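PDB 2CWA: single-stranded DNA-binding protein from Thermus thermophilus, which binds single-stranded DNA and probably recruits partner proteins to it during DNA replication, recombination and repair. Local coordinates for residues A[144-147]-A[151-154]; A[73-78]-A[110-115]; A[8-13]-A[97-102]; A[153-158]-A[183-188]. All coordinates share one frame; numbering follows the deposited sequence.

Contact 1 of 4, residues A[144-147]-A[151-154]; sequences RYTP and AVAR. With NO3 (nitrate ion), chain B.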
loop_
_atom_site.group_PDB
_atom_site.type_symbol
_atom_site.label_atom_id
_atom_site.label_comp_id
_atom_site.label_asym_id
_atom_site.label_seq_id
_atom_site.Cartn_x
_atom_site.Cartn_y
_atom_site.Cartn_z
ATOM N N ARG A 144 -15.811 15.536 -3.856
ATOM C CA ARG A 144 -17.056 15.521 -3.095
ATOM C C ARG A 144 -16.768 16.164 -1.750
ATOM O O ARG A 144 -15.607 16.327 -1.369
ATOM C CB ARG A 144 -17.572 14.091 -2.885
ATOM C CG ARG A 144 -16.756 13.249 -1.922
ATOM C CD ARG A 144 -17.386 11.876 -1.749
ATOM N NE ARG A 144 -18.706 11.962 -1.134
ATOM C CZ ARG A 144 -18.936 11.940 0.176
ATOM N NH1 ARG A 144 -17.934 11.827 1.034
ATOM N NH2 ARG A 144 -20.180 12.031 0.631
ATOM N N TYR A 145 -17.823 16.526 -1.028
ATOM C CA TYR A 145 -17.670 17.150 0.274
ATOM C C TYR A 145 -18.452 16.386 1.333
ATOM O O TYR A 145 -19.584 15.960 1.092
ATOM C CB TYR A 145 -18.152 18.605 0.209
ATOM C CG TYR A 145 -17.192 19.519 -0.523
ATOM C CD1 TYR A 145 -16.162 20.162 0.161
ATOM C CD2 TYR A 145 -17.285 19.702 -1.903
ATOM C CE1 TYR A 145 -15.243 20.966 -0.508
ATOM C CE2 TYR A 145 -16.367 20.503 -2.588
ATOM C CZ TYR A 145 -15.348 21.131 -1.880
ATOM O OH TYR A 145 -14.426 21.914 -2.540
ATOM N N THR A 146 -17.831 16.191 2.488
ATOM C CA THR A 146 -18.480 15.491 3.589
ATOM C C THR A 146 -19.542 16.422 4.168
ATOM O O THR A 146 -19.564 17.617 3.859
ATOM C CB THR A 146 -17.481 15.159 4.709
ATOM O OG1 THR A 146 -17.080 16.371 5.363
ATOM C CG2 THR A 146 -16.244 14.458 4.136
ATOM N N PRO A 147 -20.443 15.887 5.008
ATOM C CA PRO A 147 -21.489 16.723 5.606
ATOM C C PRO A 147 -20.882 17.934 6.309
ATOM O O PRO A 147 -21.454 19.022 6.294
ATOM C CB PRO A 147 -22.172 15.766 6.578
ATOM C CG PRO A 147 -22.080 14.462 5.861
ATOM C CD PRO A 147 -20.645 14.469 5.361
ATOM N N ALA A 151 -13.365 18.653 1.941
ATOM C CA ALA A 151 -13.161 18.263 0.548
ATOM C C ALA A 151 -12.456 16.910 0.457
ATOM O O ALA A 151 -11.577 16.590 1.264
ATOM C CB ALA A 151 -12.344 19.323 -0.183
ATOM N N VAL A 152 -12.852 16.110 -0.526
ATOM C CA VAL A 152 -12.241 14.800 -0.729
ATOM C C VAL A 152 -12.142 14.586 -2.224
ATOM O O VAL A 152 -13.144 14.649 -2.933
ATOM C CB VAL A 152 -13.084 13.653 -0.129
ATOM C CG1 VAL A 152 -12.248 12.380 -0.075
ATOM C CG2 VAL A 152 -13.573 14.026 1.248
ATOM N N ALA A 153 -10.925 14.344 -2.697
ATOM C CA ALA A 153 -10.683 14.140 -4.118
ATOM C C ALA A 153 -10.280 12.707 -4.396
ATOM O O ALA A 153 -9.562 12.090 -3.613
ATOM C CB ALA A 153 -9.575 15.086 -4.601
ATOM N N ARG A 154 -10.764 12.177 -5.511
ATOM C CA ARG A 154 -10.416 10.829 -5.916
ATOM C C ARG A 154 -9.855 10.937 -7.326
ATOM O O ARG A 154 -10.477 11.520 -8.212
ATOM C CB ARG A 154 -11.640 9.917 -5.849
ATOM C CG ARG A 154 -12.032 9.610 -4.410
ATOM C CD ARG A 154 -13.258 8.708 -4.318
ATOM N NE ARG A 154 -13.755 8.633 -2.947
ATOM C CZ ARG A 154 -13.118 8.043 -1.945
ATOM N NH1 ARG A 154 -11.946 7.461 -2.157
ATOM N NH2 ARG A 154 -13.642 8.052 -0.724
HETATM N N NO3 B . -14.907 10.089 1.689
HETATM O O1 NO3 B . -15.259 10.578 0.623
HETATM O O2 NO3 B . -15.514 10.355 2.722
HETATM O O3 NO3 B . -13.943 9.342 1.731
#
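Arg-144 and Val-152 form an antiparallel hydrogen-bonded pair, with Arg-144 N to Val-152 O at 3.0 Å and Val-152 N to Arg-144 O at 2.9 Å, and Tyr-145 follows opposite Ala-151 as a non-hydrogen-bonded pair. On the Tyr-145 side of this hairpin, the ring comes obliquely alongside the alanine, CE1 lying 3.3 Å from Ala-151 CB; its hydroxyl makes a weak hydrogen bond to Glu-183. On the other side, Arg-144 and Val-152 stand together, and the side chains of Thr-146 and Val-152 cross at about a right angle, CG2 to CG2 at 4.0 Å. A bend at chi3 (-64°) turns the Arg-144 guanidinium over this face, and NH1 donates to nitrate O1 at 3.0 Å, the anion lying at the edge of the group near its plane. From the 151-154 strand, Arg-154 NH2 approaches nitrate O3 to 2.8 Å, while Val-152 CG1 sits 3.6 Å from O1. A glycine in place of Val-152 would probably leave a gap beside Thr-146 CG2 and beside the nitrate. Two arginines from adjacent strands thus gather round one small anion, consistent with a surface that suits negatively charged groups.

Contact 2 of 4, residues A[73-78]-A[110-115]; sequences GQLVFV and RGKERA. With NO3 (nitrate ion), chain D.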
loop_
_atom_site.group_PDB
_atom_site.type_symbol
_atom_site.label_atom_id
_atom_site.label_comp_id
_atom_site.label_asym_id
_atom_site.label_seq_id
_atom_site.Cartn_x
_atom_site.Cartn_y
_atom_site.Cartn_z
ATOM N N GLY A 73 4.573 -11.301 15.002
ATOM C CA GLY A 73 5.161 -10.321 15.900
ATOM C C GLY A 73 6.461 -9.692 15.421
ATOM O O GLY A 73 6.776 -8.555 15.777
ATOM N N GLN A 74 7.219 -10.430 14.616
ATOM C CA GLN A 74 8.491 -9.938 14.091
ATOM C C GLN A 74 8.336 -8.602 13.369
ATOM O O GLN A 74 7.436 -8.428 12.560
ATOM C CB GLN A 74 9.079 -10.962 13.117
ATOM C CG GLN A 74 10.357 -10.507 12.416
ATOM C CD GLN A 74 11.571 -10.519 13.325
ATOM O OE1 GLN A 74 11.976 -11.570 13.824
ATOM N NE2 GLN A 74 12.161 -9.346 13.545
ATOM N N LEU A 75 9.214 -7.650 13.658
ATOM C CA LEU A 75 9.142 -6.367 12.971
ATOM C C LEU A 75 9.997 -6.511 11.719
ATOM O O LEU A 75 11.092 -7.056 11.785
ATOM C CB LEU A 75 9.690 -5.239 13.846
ATOM C CG LEU A 75 8.982 -5.047 15.193
ATOM C CD1 LEU A 75 9.429 -3.725 15.809
ATOM C CD2 LEU A 75 7.474 -5.050 14.986
ATOM N N VAL A 76 9.492 -6.036 10.587
ATOM C CA VAL A 76 10.239 -6.131 9.338
ATOM C C VAL A 76 10.141 -4.859 8.514
ATOM O O VAL A 76 9.184 -4.088 8.641
ATOM C CB VAL A 76 9.720 -7.289 8.440
ATOM C CG1 VAL A 76 9.847 -8.615 9.167
ATOM C CG2 VAL A 76 8.279 -7.038 8.054
ATOM N N PHE A 77 11.149 -4.652 7.673
ATOM C CA PHE A 77 11.187 -3.519 6.763
ATOM C C PHE A 77 11.093 -4.102 5.360
ATOM O O PHE A 77 11.911 -4.935 4.974
ATOM C CB PHE A 77 12.503 -2.742 6.894
ATOM C CG PHE A 77 12.803 -1.861 5.707
ATOM C CD1 PHE A 77 11.882 -0.917 5.272
ATOM C CD2 PHE A 77 14.009 -1.993 5.010
ATOM C CE1 PHE A 77 12.146 -0.112 4.157
ATOM C CE2 PHE A 77 14.284 -1.197 3.895
ATOM C CZ PHE A 77 13.353 -0.255 3.467
ATOM N N VAL A 78 10.098 -3.660 4.605
ATOM C CA VAL A 78 9.908 -4.137 3.252
ATOM C C VAL A 78 10.059 -3.015 2.243
ATOM O O VAL A 78 9.520 -1.920 2.432
ATOM C CB VAL A 78 8.509 -4.771 3.080
ATOM C CG1 VAL A 78 8.145 -4.864 1.612
ATOM C CG2 VAL A 78 8.498 -6.154 3.700
ATOM N N ARG A 110 13.882 -3.484 19.937
ATOM C CA ARG A 110 14.277 -2.718 21.123
ATOM C C ARG A 110 13.704 -1.310 21.040
ATOM O O ARG A 110 13.906 -0.606 20.053
ATOM C CB ARG A 110 15.803 -2.629 21.239
ATOM C CG ARG A 110 16.289 -1.686 22.356
ATOM C CD ARG A 110 17.804 -1.734 22.523
ATOM N NE ARG A 110 18.526 -1.206 21.366
ATOM C CZ ARG A 110 18.728 0.087 21.122
ATOM N NH1 ARG A 110 18.261 1.006 21.957
ATOM N NH2 ARG A 110 19.405 0.461 20.044
ATOM N N GLY A 111 12.981 -0.909 22.078
ATOM C CA GLY A 111 12.393 0.418 22.111
ATOM C C GLY A 111 11.116 0.576 21.307
ATOM O O GLY A 111 10.550 1.667 21.259
ATOM N N LYS A 112 10.656 -0.501 20.675
ATOM C CA LYS A 112 9.436 -0.456 19.870
ATOM C C LYS A 112 8.243 -1.053 20.604
ATOM O O LYS A 112 8.398 -1.954 21.421
ATOM C CB LYS A 112 9.643 -1.211 18.551
ATOM C CG LYS A 112 10.256 -0.381 17.427
ATOM C CD LYS A 112 11.582 0.241 17.822
ATOM C CE LYS A 112 12.137 1.090 16.690
ATOM N NZ LYS A 112 13.471 1.665 17.011
ATOM N N GLU A 113 7.048 -0.560 20.294
ATOM C CA GLU A 113 5.835 -1.052 20.935
ATOM C C GLU A 113 4.798 -1.580 19.957
ATOM O O GLU A 113 4.577 -1.009 18.888
ATOM C CB GLU A 113 5.187 0.048 21.781
ATOM C CG GLU A 113 6.009 0.485 22.974
ATOM C CD GLU A 113 5.190 1.294 23.961
ATOM O OE1 GLU A 113 4.619 2.330 23.554
ATOM O OE2 GLU A 113 5.117 0.889 25.143
ATOM N N ARG A 114 4.147 -2.668 20.344
ATOM C CA ARG A 114 3.124 -3.269 19.508
ATOM C C ARG A 114 1.759 -3.143 20.169
ATOM O O ARG A 114 1.650 -3.159 21.395
ATOM C CB ARG A 114 3.423 -4.752 19.290
ATOM C CG ARG A 114 4.779 -5.061 18.661
ATOM C CD ARG A 114 4.951 -6.569 18.544
ATOM N NE ARG A 114 6.234 -6.999 17.983
ATOM C CZ ARG A 114 7.404 -6.942 18.617
ATOM N NH1 ARG A 114 7.490 -6.457 19.856
ATOM N NH2 ARG A 114 8.493 -7.415 18.024
ATOM N N ALA A 115 0.727 -2.998 19.350
ATOM C CA ALA A 115 -0.641 -2.935 19.836
ATOM C C ALA A 115 -1.198 -4.307 19.457
ATOM O O ALA A 115 -0.610 -5.003 18.624
ATOM C CB ALA A 115 -1.407 -1.834 19.127
HETATM N N NO3 D . 6.206 -4.807 22.655
HETATM O O1 NO3 D . 6.870 -5.744 23.062
HETATM O O2 NO3 D . 5.949 -4.710 21.473
HETATM O O3 NO3 D . 5.799 -3.965 23.433
#
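The N-terminal OB fold brings Gly-73 and Leu-75, at the entry to strand 75-85, against Lys-112 and Arg-114 on the segment leading into strand 114-116. The polar centre of this contact is a side-on arginine grip on a backbone carbonyl: Arg-114 NE donates to Gly-73 O at 2.8 Å with an N-H...O angle of 152°, and NH2 donates to the same oxygen at 3.0 Å. The oxygen lies in the guanidinium plane, at its edge. Relative to the carbonyl plane, however, NE is tilted modestly and NH2 stands well above it, so the two bonds are not equivalent. The side chain reaches this far because it is extended from CG to NE. Two N-H groups on one acceptor fix the rotation of the guanidinium, and Asp-109 adds a salt bridge to NH2. A methionine in place of Arg-114 would probably leave Gly-73 O without either donor and Asp-109 without its countercharge. Gly-73 has phi 94° and psi -28°, angles at which a side chain would jam against the preceding carbonyl oxygen. Leu-75 packs beside Arg-114 and Lys-112: its CG lies 3.7 Å from Arg-114 NH2, obliquely to the guanidinium, and its CD1 makes the apolar touch on Lys-112 CB at 3.7 Å, before the lysine amine leads away. On the neighbouring strand 122-125, Leu-124 also packs against Leu-75. The far edge of the guanidinium meets a nitrate, with Arg-114 NH1 donating to its O2 at 2.8 Å and the backbone N of Arg-114 making a weak bond to that same oxygen.

Contact 3 of 4, residues A[8-13]-A[97-102]; sequences VFLIGA and LQIRAD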
loop_
_atom_site.group_PDB
_atom_site.type_symbol
_atom_site.label_atom_id
_atom_site.label_comp_id
_atom_site.label_asym_id
_atom_site.label_seq_id
_atom_site.Cartn_x
_atom_site.Cartn_y
_atom_site.Cartn_z
ATOM N N VAL A 8 7.595 1.426 -2.733
ATOM C CA VAL A 8 6.879 1.206 -1.479
ATOM C C VAL A 8 7.825 0.932 -0.324
ATOM O O VAL A 8 8.745 0.117 -0.444
ATOM C CB VAL A 8 5.910 0.000 -1.598
ATOM C CG1 VAL A 8 5.318 -0.336 -0.220
ATOM C CG2 VAL A 8 4.810 0.314 -2.602
ATOM N N PHE A 9 7.599 1.618 0.798
ATOM C CA PHE A 9 8.421 1.438 1.987
ATOM C C PHE A 9 7.504 1.156 3.173
ATOM O O PHE A 9 6.696 2.006 3.565
ATOM C CB PHE A 9 9.243 2.696 2.272
ATOM C CG PHE A 9 10.211 3.049 1.178
ATOM C CD1 PHE A 9 11.409 2.349 1.037
ATOM C CD2 PHE A 9 9.923 4.068 0.283
ATOM C CE1 PHE A 9 12.310 2.674 0.005
ATOM C CE2 PHE A 9 10.813 4.400 -0.748
ATOM C CZ PHE A 9 12.006 3.700 -0.882
ATOM N N LEU A 10 7.639 -0.031 3.744
ATOM C CA LEU A 10 6.808 -0.428 4.871
ATOM C C LEU A 10 7.604 -1.018 6.010
ATOM O O LEU A 10 8.568 -1.766 5.805
ATOM C CB LEU A 10 5.772 -1.474 4.427
ATOM C CG LEU A 10 4.693 -1.056 3.432
ATOM C CD1 LEU A 10 4.064 -2.307 2.811
ATOM C CD2 LEU A 10 3.635 -0.209 4.153
ATOM N N ILE A 11 7.197 -0.658 7.223
ATOM C CA ILE A 11 7.785 -1.202 8.430
ATOM C C ILE A 11 6.600 -1.507 9.343
ATOM O O ILE A 11 5.805 -0.615 9.669
ATOM C CB ILE A 11 8.725 -0.221 9.163
ATOM C CG1 ILE A 11 9.964 0.083 8.308
ATOM C CG2 ILE A 11 9.171 -0.856 10.477
ATOM C CD1 ILE A 11 10.973 1.006 9.004
ATOM N N GLY A 12 6.476 -2.771 9.728
ATOM C CA GLY A 12 5.384 -3.186 10.591
ATOM C C GLY A 12 5.689 -4.532 11.210
ATOM O O GLY A 12 6.772 -5.082 11.014
ATOM N N ALA A 13 4.736 -5.061 11.966
ATOM C CA ALA A 13 4.909 -6.353 12.610
ATOM C C ALA A 13 4.166 -7.404 11.797
ATOM O O ALA A 13 3.161 -7.103 11.171
ATOM C CB ALA A 13 4.352 -6.304 14.036
ATOM N N LEU A 97 -4.582 -4.728 -7.128
ATOM C CA LEU A 97 -3.323 -4.013 -6.970
ATOM C C LEU A 97 -2.632 -4.659 -5.782
ATOM O O LEU A 97 -3.030 -4.447 -4.636
ATOM C CB LEU A 97 -3.573 -2.521 -6.697
ATOM C CG LEU A 97 -2.352 -1.594 -6.685
ATOM C CD1 LEU A 97 -1.771 -1.489 -8.091
ATOM C CD2 LEU A 97 -2.761 -0.210 -6.185
ATOM N N GLN A 98 -1.607 -5.461 -6.055
ATOM C CA GLN A 98 -0.895 -6.152 -4.990
ATOM C C GLN A 98 0.405 -5.457 -4.631
ATOM O O GLN A 98 0.953 -4.688 -5.416
ATOM C CB GLN A 98 -0.594 -7.606 -5.389
ATOM C CG GLN A 98 0.699 -7.786 -6.182
ATOM C CD GLN A 98 1.018 -9.245 -6.496
ATOM O OE1 GLN A 98 0.933 -10.117 -5.629
ATOM N NE2 GLN A 98 1.404 -9.510 -7.741
ATOM N N ILE A 99 0.888 -5.743 -3.430
ATOM C CA ILE A 99 2.128 -5.176 -2.939
ATOM C C ILE A 99 3.220 -6.227 -3.064
ATOM O O ILE A 99 3.235 -7.229 -2.346
ATOM C CB ILE A 99 2.009 -4.759 -1.461
ATOM C CG1 ILE A 99 0.896 -3.725 -1.305
ATOM C CG2 ILE A 99 3.340 -4.197 -0.968
ATOM C CD1 ILE A 99 0.507 -3.480 0.142
ATOM N N ARG A 100 4.135 -5.985 -3.990
ATOM C CA ARG A 100 5.244 -6.889 -4.232
ATOM C C ARG A 100 6.463 -6.444 -3.437
ATOM O O ARG A 100 6.942 -5.324 -3.605
ATOM C CB ARG A 100 5.574 -6.889 -5.724
ATOM C CG ARG A 100 6.867 -7.588 -6.099
ATOM C CD ARG A 100 6.739 -9.106 -6.052
ATOM N NE ARG A 100 7.821 -9.744 -6.794
ATOM C CZ ARG A 100 9.105 -9.652 -6.471
ATOM N NH1 ARG A 100 9.473 -8.948 -5.411
ATOM N NH2 ARG A 100 10.026 -10.249 -7.215
ATOM N N ALA A 101 6.958 -7.313 -2.563
ATOM C CA ALA A 101 8.142 -6.991 -1.780
ATOM C C ALA A 101 9.377 -7.440 -2.551
ATOM O O ALA A 101 9.493 -8.610 -2.894
ATOM C CB ALA A 101 8.097 -7.698 -0.448
ATOM N N ASP A 102 10.292 -6.520 -2.837
ATOM C CA ASP A 102 11.510 -6.906 -3.536
ATOM C C ASP A 102 12.520 -7.388 -2.506
ATOM O O ASP A 102 13.293 -8.314 -2.760
ATOM C CB ASP A 102 12.094 -5.727 -4.329
ATOM C CG ASP A 102 11.348 -5.474 -5.627
ATOM O OD1 ASP A 102 10.914 -6.461 -6.257
ATOM O OD2 ASP A 102 11.200 -4.298 -6.027
#
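Ile-99 faces Val-8 and Leu-10 in the N-terminal OB fold, joining strand 96-107 to strand 5-22; strand 75-85 pairs with both of them. The evidence for direct packing is the orientation of three side chains, all of which leave their backbones toward the other segment. Ile-99 meets both partners with its CG2 methyl, the branch that lies opposite the backbone N, rather than with the longer CG1-CD1 arm. Leu-10 answers with CD1, the tip of an extended arm (chi2 163°), at 4.3 Å from Ile-99 CG2. Val-8 brings CG1, at 4.4 Å from the same methyl. These are loose van der Waals contacts, and the backbones stay well apart, with Val-8 CA 8.1 Å from Ile-99 CA. All three residues are buried. Leu-200, on strand 193-206 of the second OB fold, touches both Val-8 and Ile-99, so the contact lies where the two folds of the chain meet; Val-8 also packs on Val-131 of strand 128-145, which pairs with strand 5-22. Farther along the second segment, Asp-102 forms a salt bridge with Arg-81. The three methyls form a nearly regular triangle: Val-8 CG1 and Leu-10 CD1 lie 3.8 Å from each other and subtend about 52° at Ile-99 CG2.

Contact 4 of 4, residues A[153-158]-A[183-188]; sequences ARLGLA and EWAAEL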
loop_
_atom_site.group_PDB
_atom_site.type_symbol
_atom_site.label_atom_id
_atom_site.label_comp_id
_atom_site.label_asym_id
_atom_site.label_seq_id
_atom_site.Cartn_x
_atom_site.Cartn_y
_atom_site.Cartn_z
ATOM N N ALA A 153 -10.925 14.344 -2.697
ATOM C CA ALA A 153 -10.683 14.140 -4.118
ATOM C C ALA A 153 -10.280 12.707 -4.396
ATOM O O ALA A 153 -9.562 12.090 -3.613
ATOM C CB ALA A 153 -9.575 15.086 -4.601
ATOM N N ARG A 154 -10.764 12.177 -5.511
ATOM C CA ARG A 154 -10.416 10.829 -5.916
ATOM C C ARG A 154 -9.855 10.937 -7.326
ATOM O O ARG A 154 -10.477 11.520 -8.212
ATOM C CB ARG A 154 -11.640 9.917 -5.849
ATOM C CG ARG A 154 -12.032 9.610 -4.410
ATOM C CD ARG A 154 -13.258 8.708 -4.318
ATOM N NE ARG A 154 -13.755 8.633 -2.947
ATOM C CZ ARG A 154 -13.118 8.043 -1.945
ATOM N NH1 ARG A 154 -11.946 7.461 -2.157
ATOM N NH2 ARG A 154 -13.642 8.052 -0.724
ATOM N N LEU A 155 -8.655 10.397 -7.501
ATOM C CA LEU A 155 -7.942 10.445 -8.775
ATOM C C LEU A 155 -7.591 9.047 -9.281
ATOM O O LEU A 155 -7.415 8.123 -8.490
ATOM C CB LEU A 155 -6.637 11.228 -8.595
ATOM C CG LEU A 155 -6.675 12.601 -7.914
ATOM C CD1 LEU A 155 -5.294 12.947 -7.371
ATOM C CD2 LEU A 155 -7.145 13.650 -8.895
ATOM N N GLY A 156 -7.487 8.910 -10.602
ATOM C CA GLY A 156 -7.109 7.642 -11.210
ATOM C C GLY A 156 -5.727 7.867 -11.812
ATOM O O GLY A 156 -5.567 8.743 -12.664
ATOM N N LEU A 157 -4.740 7.087 -11.379
ATOM C CA LEU A 157 -3.362 7.245 -11.847
ATOM C C LEU A 157 -2.809 6.058 -12.627
ATOM O O LEU A 157 -2.956 4.909 -12.213
ATOM C CB LEU A 157 -2.436 7.502 -10.653
ATOM C CG LEU A 157 -0.972 7.810 -10.986
ATOM C CD1 LEU A 157 -0.879 9.203 -11.600
ATOM C CD2 LEU A 157 -0.119 7.723 -9.732
ATOM N N ALA A 158 -2.153 6.349 -13.748
ATOM C CA ALA A 158 -1.541 5.312 -14.573
ATOM C C ALA A 158 -0.031 5.465 -14.468
ATOM O O ALA A 158 0.526 6.497 -14.861
ATOM C CB ALA A 158 -1.986 5.456 -16.028
ATOM N N GLU A 183 -8.507 20.036 -2.656
ATOM C CA GLU A 183 -8.892 21.208 -3.422
ATOM C C GLU A 183 -7.816 21.563 -4.450
ATOM O O GLU A 183 -8.124 22.025 -5.546
ATOM C CB GLU A 183 -9.197 22.369 -2.473
ATOM C CG GLU A 183 -10.364 22.015 -1.541
ATOM C CD GLU A 183 -10.810 23.154 -0.649
ATOM O OE1 GLU A 183 -9.955 23.724 0.060
ATOM O OE2 GLU A 183 -12.024 23.463 -0.648
ATOM N N TRP A 184 -6.560 21.318 -4.105
ATOM C CA TRP A 184 -5.462 21.589 -5.036
ATOM C C TRP A 184 -5.598 20.647 -6.232
ATOM O O TRP A 184 -5.424 21.053 -7.380
ATOM C CB TRP A 184 -4.114 21.347 -4.349
ATOM C CG TRP A 184 -2.918 21.520 -5.250
ATOM C CD1 TRP A 184 -2.211 22.671 -5.467
ATOM C CD2 TRP A 184 -2.303 20.511 -6.066
ATOM N NE1 TRP A 184 -1.192 22.440 -6.371
ATOM C CE2 TRP A 184 -1.228 21.125 -6.753
ATOM C CE3 TRP A 184 -2.558 19.149 -6.285
ATOM C CZ2 TRP A 184 -0.408 20.421 -7.644
ATOM C CZ3 TRP A 184 -1.741 18.449 -7.170
ATOM C CH2 TRP A 184 -0.679 19.088 -7.839
ATOM N N ALA A 185 -5.937 19.391 -5.949
ATOM C CA ALA A 185 -6.085 18.365 -6.987
ATOM C C ALA A 185 -7.266 18.562 -7.930
ATOM O O ALA A 185 -7.238 18.098 -9.074
ATOM C CB ALA A 185 -6.172 16.982 -6.337
ATOM N N ALA A 186 -8.300 19.252 -7.458
ATOM C CA ALA A 186 -9.493 19.486 -8.264
ATOM C C ALA A 186 -9.210 20.241 -9.557
ATOM O O ALA A 186 -9.968 20.133 -10.523
ATOM C CB ALA A 186 -10.542 20.237 -7.442
ATOM N N GLU A 187 -8.127 21.011 -9.583
ATOM C CA GLU A 187 -7.788 21.763 -10.786
ATOM C C GLU A 187 -7.075 20.899 -11.821
ATOM O O GLU A 187 -6.913 21.301 -12.975
ATOM C CB GLU A 187 -6.923 22.973 -10.430
ATOM C CG GLU A 187 -7.659 24.016 -9.604
ATOM C CD GLU A 187 -6.845 25.275 -9.390
ATOM O OE1 GLU A 187 -6.398 25.875 -10.392
ATOM O OE2 GLU A 187 -6.656 25.667 -8.218
ATOM N N LEU A 188 -6.653 19.708 -11.414
ATOM C CA LEU A 188 -5.974 18.814 -12.344
ATOM C C LEU A 188 -6.970 18.327 -13.384
ATOM O O LEU A 188 -8.181 18.441 -13.200
ATOM C CB LEU A 188 -5.377 17.619 -11.605
ATOM C CG LEU A 188 -4.336 17.966 -10.541
ATOM C CD1 LEU A 188 -3.890 16.704 -9.830
ATOM C CD2 LEU A 188 -3.157 18.668 -11.199
#
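Ala-185 CB is the point on which Ala-153 and Leu-155 converge from strand 151-161. Ala-153 CB lies 4.3 Å from Ala-185 CB, and Leu-155 CD1 reaches the same methyl at 4.3 Å. The two approaches subtend about 81° at Ala-185 CB, so the helix methyl sits between the strand side chains instead of over one of them. Leu-155 gets there because CD1 lies roughly opposite CA (chi2 159°), which lengthens its arm toward the helix. Its other branch faces Leu-188: Leu-155 CD2 and Leu-188 CD1 stand 4.6 Å apart, a looser approach at the margin of the contact. The residues that meet are buried and apolar, and the interface rests on van der Waals packing.

One step outward, backbone geometry sets these groups in place. A type I turn runs from Ala-185 to Leu-188 and brings Leu-188 back toward the strand, with Leu-188 N donating to Ala-185 O at 2.9 Å. On the strand side, Ala-153 and Leu-155 bond through their backbones to Ala-177 and Val-175 of strand 169-178. Further apolar residues join the contact: Leu-194 of strand 193-206 packs on both Leu-155 and Leu-188, and Leu-223 touches Ala-185. In chain order the helix 179-185 falls between strands 169-178 and 193-206, the third and fourth strands of this domain. In this protein Ala-185 makes the touch; a short helix at that place in the topology, set against the end of the barrel, is characteristic of the OB fold, here the second one in the chain.

From the N terminus, contact 3 opens first, at 8-13, and contact 2 opens inside its span, at 73-78. Contact 3 closes at 97-102 and contact 2 only at 110-115, so the two cross; they also touch, strand 75-85 running beside strand 5-22. Together they tie the first OB fold's opening strand to its later strands and to the segment that follows. The second fold comes after, in series. Contact 1 closes the tight hairpin between strands 128-145 and 151-161, and contact 4 starts on the same strand, sharing Ala-153 and Arg-154, and closes a loop to helix 179-185. Contacts 2 and 4 lie on opposite sides of the chain's centre, with centres about 34 Å apart.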